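Local structure of farnesyl diphosphate phosphatase YisP (Bacillus subtilis subsp. subtilis, 3WE9) at residues G195-F201 and D254-Y258. The protein hydrolyses farnesyl diphosphate to farnesol and diphosphate, a step involved in biofilm formation, and belongs to the phytoene/squalene synthase family. Numbering follows the deposited sequence.
Sequences GTVNKAF and DVFQY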
ATOM      1  N   GLY A 195       2.451   8.424  23.688  1.00 24.80           N
ATOM      2  CA  GLY A 195       3.166   8.620  22.444  1.00 23.07           C
ATOM      3  C   GLY A 195       4.640   8.826  22.731  1.00 23.17           C
ATOM      4  O   GLY A 195       5.316   9.617  22.065  1.00 22.08           O
ATOM      5  N   THR A 196       5.150   8.107  23.726  1.00 22.41           N
ATOM      6  CA  THR A 196       6.553   8.232  24.101  1.00 21.83           C
ATOM      7  C   THR A 196       7.487   7.518  23.134  1.00 22.62           C
ATOM      8  O   THR A 196       7.331   6.327  22.869  1.00 21.81           O
ATOM      9  CB  THR A 196       6.816   7.674  25.511  1.00 22.38           C
ATOM     10  OG1 THR A 196       5.957   8.333  26.452  1.00 23.83           O
ATOM     11  CG2 THR A 196       8.274   7.907  25.910  1.00 19.83           C
ATOM     12  N   VAL A 197       8.461   8.255  22.609  1.00 21.44           N
ATOM     13  CA  VAL A 197       9.433   7.677  21.692  1.00 22.55           C
ATOM     14  C   VAL A 197      10.728   7.446  22.452  1.00 22.79           C
ATOM     15  O   VAL A 197      11.554   8.352  22.591  1.00 23.55           O
ATOM     16  CB  VAL A 197       9.720   8.599  20.492  1.00 22.91           C
ATOM     17  CG1 VAL A 197      10.793   7.965  19.597  1.00 23.69           C
ATOM     18  CG2 VAL A 197       8.442   8.831  19.701  1.00 23.15           C
ATOM     19  N   ASN A 198      10.883   6.236  22.977  1.00 19.76           N
ATOM     20  CA  ASN A 198      12.084   5.882  23.710  1.00 18.21           C
ATOM     21  C   ASN A 198      12.720   4.699  23.003  1.00 19.10           C
ATOM     22  O   ASN A 198      12.241   4.273  21.945  1.00 18.37           O
ATOM     23  CB  ASN A 198      11.747   5.525  25.167  1.00 20.03           C
ATOM     24  CG  ASN A 198      10.601   4.529  25.280  1.00 21.07           C
ATOM     25  OD1 ASN A 198      10.345   3.754  24.357  1.00 18.57           O
ATOM     26  ND2 ASN A 198       9.915   4.538  26.423  1.00 20.26           N
ATOM     27  N   LYS A 199      13.800   4.173  23.575  1.00 19.12           N
ATOM     28  CA  LYS A 199      14.500   3.034  22.993  1.00 18.95           C
ATOM     29  C   LYS A 199      13.569   1.834  22.819  1.00 17.57           C
ATOM     30  O   LYS A 199      13.616   1.144  21.804  1.00 16.40           O
ATOM     31  CB  LYS A 199      15.689   2.640  23.872  1.00 21.91           C
ATOM     32  CG  LYS A 199      16.474   1.443  23.349  1.00 25.79           C
ATOM     33  CD  LYS A 199      17.028   1.704  21.951  1.00 28.46           C
ATOM     34  CE  LYS A 199      17.873   0.528  21.465  1.00 31.79           C
ATOM     35  NZ  LYS A 199      18.384   0.729  20.082  1.00 28.77           N
ATOM     36  N   ALA A 200      12.729   1.589  23.818  1.00 18.93           N
ATOM     37  CA  ALA A 200      11.778   0.478  23.771  1.00 15.74           C
ATOM     38  C   ALA A 200      10.859   0.635  22.560  1.00 15.27           C
ATOM     39  O   ALA A 200      10.507  -0.348  21.899  1.00 14.63           O
ATOM     40  CB  ALA A 200      10.955   0.445  25.054  1.00 15.81           C
ATOM     41  N   PHE A 201      10.461   1.868  22.266  1.00 13.07           N
ATOM     42  CA  PHE A 201       9.596   2.097  21.119  1.00 12.70           C
ATOM     43  C   PHE A 201      10.309   1.898  19.791  1.00 14.17           C
ATOM     44  O   PHE A 201       9.769   1.261  18.882  1.00 11.90           O
ATOM     45  CB  PHE A 201       8.993   3.502  21.119  1.00 11.34           C
ATOM     46  CG  PHE A 201       8.217   3.804  19.864  1.00 13.45           C
ATOM     47  CD1 PHE A 201       7.055   3.090  19.565  1.00 12.67           C
ATOM     48  CD2 PHE A 201       8.681   4.739  18.944  1.00 12.26           C
ATOM     49  CE1 PHE A 201       6.368   3.302  18.365  1.00 12.51           C
ATOM     50  CE2 PHE A 201       8.004   4.960  17.742  1.00 13.49           C
ATOM     51  CZ  PHE A 201       6.844   4.236  17.451  1.00 14.92           C
ATOM     52  N   ASP A 254       9.419   9.947  14.979  1.00 20.36           N
ATOM     53  CA  ASP A 254       8.427  10.854  15.563  1.00 19.73           C
ATOM     54  C   ASP A 254       7.040  10.671  14.927  1.00 20.02           C
ATOM     55  O   ASP A 254       6.367  11.649  14.576  1.00 19.03           O
ATOM     56  CB  ASP A 254       8.929  12.294  15.371  1.00 21.34           C
ATOM     57  CG  ASP A 254       8.417  13.259  16.430  1.00 21.45           C
ATOM     58  OD1 ASP A 254       7.873  12.828  17.467  1.00 21.96           O
ATOM     59  OD2 ASP A 254       8.584  14.477  16.223  1.00 26.15           O
ATOM     60  N   VAL A 255       6.606   9.416  14.817  1.00 18.65           N
ATOM     61  CA  VAL A 255       5.329   9.086  14.189  1.00 17.78           C
ATOM     62  C   VAL A 255       4.073   9.246  15.034  1.00 18.14           C
ATOM     63  O   VAL A 255       2.972   9.057  14.523  1.00 17.03           O
ATOM     64  CB  VAL A 255       5.352   7.643  13.612  1.00 18.16           C
ATOM     65  CG1 VAL A 255       6.405   7.542  12.523  1.00 16.45           C
ATOM     66  CG2 VAL A 255       5.624   6.640  14.726  1.00 17.00           C
ATOM     67  N   PHE A 256       4.225   9.568  16.315  1.00 18.50           N
ATOM     68  CA  PHE A 256       3.059   9.788  17.177  1.00 20.92           C
ATOM     69  C   PHE A 256       2.602  11.240  16.980  1.00 23.15           C
ATOM     70  O   PHE A 256       1.429  11.572  17.170  1.00 24.38           O
ATOM     71  CB  PHE A 256       3.411   9.581  18.657  1.00 19.74           C
ATOM     72  CG  PHE A 256       3.673   8.145  19.034  1.00 19.66           C
ATOM     73  CD1 PHE A 256       2.666   7.186  18.945  1.00 20.04           C
ATOM     74  CD2 PHE A 256       4.927   7.758  19.490  1.00 20.06           C
ATOM     75  CE1 PHE A 256       2.908   5.858  19.310  1.00 19.56           C
ATOM     76  CE2 PHE A 256       5.178   6.429  19.856  1.00 21.12           C
ATOM     77  CZ  PHE A 256       4.168   5.484  19.765  1.00 17.79           C
ATOM     78  N   GLN A 257       3.545  12.090  16.583  1.00 22.71           N
ATOM     79  CA  GLN A 257       3.280  13.514  16.371  1.00 22.93           C
ATOM     80  C   GLN A 257       2.990  13.905  14.927  1.00 22.46           C
ATOM     81  O   GLN A 257       2.155  14.775  14.671  1.00 22.54           O
ATOM     82  CB  GLN A 257       4.467  14.343  16.870  1.00 21.69           C
ATOM     83  CG  GLN A 257       4.703  14.261  18.364  1.00 22.88           C
ATOM     84  CD  GLN A 257       3.441  14.510  19.163  1.00 25.30           C
ATOM     85  OE1 GLN A 257       2.682  15.434  18.871  1.00 29.34           O
ATOM     86  NE2 GLN A 257       3.212  13.691  20.180  1.00 25.27           N
ATOM     87  N   TYR A 258       3.684  13.267  13.989  1.00 21.62           N
ATOM     88  CA  TYR A 258       3.525  13.566  12.569  1.00 24.54           C
ATOM     89  C   TYR A 258       3.286  12.326  11.724  1.00 25.78           C
ATOM     90  O   TYR A 258       3.725  11.233  12.076  1.00 26.35           O
ATOM     91  CB  TYR A 258       4.792  14.230  12.024  1.00 26.04           C
ATOM     92  CG  TYR A 258       5.163  15.537  12.667  1.00 28.19           C
ATOM     93  CD1 TYR A 258       4.659  16.743  12.179  1.00 28.93           C
ATOM     94  CD2 TYR A 258       6.051  15.577  13.740  1.00 27.44           C
ATOM     95  CE1 TYR A 258       5.035  17.958  12.738  1.00 27.91           C
ATOM     96  CE2 TYR A 258       6.431  16.786  14.309  1.00 30.14           C
ATOM     97  CZ  TYR A 258       5.922  17.972  13.799  1.00 27.38           C
ATOM     98  OH  TYR A 258       6.310  19.169  14.346  1.00 30.06           O
TER
HETATM   99  O   HOH W   1       5.812  11.735  20.743  1.00 23.05           O
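The F256 ring packs against G195, V197 and F201, a largely hydrophobic contact at the periphery of the all-helical squalene/phytoene synthase fold. It joins the loop after helix 228-250 to the turn between helices 189-194 and 199-221 and to the first turn of the latter. G195, just past helix 189-194, has positive phi and completes a Schellman motif; its CA lies over one face of the F256 ring, a CH-pi contact 3.6 Å from the centroid. The carbonyl oxygen G195 O also comes within 3.2 Å of F256 CD2. At the rim of the same ring, V197 CG2 comes in near the ring plane, 3.7 Å from F256 CD2. With CG anti to the backbone N (chi1 174°), the F201 ring is carried toward F256, whose CE2 sits over its centre; the two ring planes make 45°. V255 CG2 then meets the F201 edge at CZ, 3.8 Å away. Y187 and L192 add to the surroundings of F256, while L168 touches both F201 and V255. N198 N-caps the second helix: its OD1 accepts from F201 N at 2.8 Å, a capping bond to the backbone of the same residue whose CE1 lies 3.4 Å from F256 CZ.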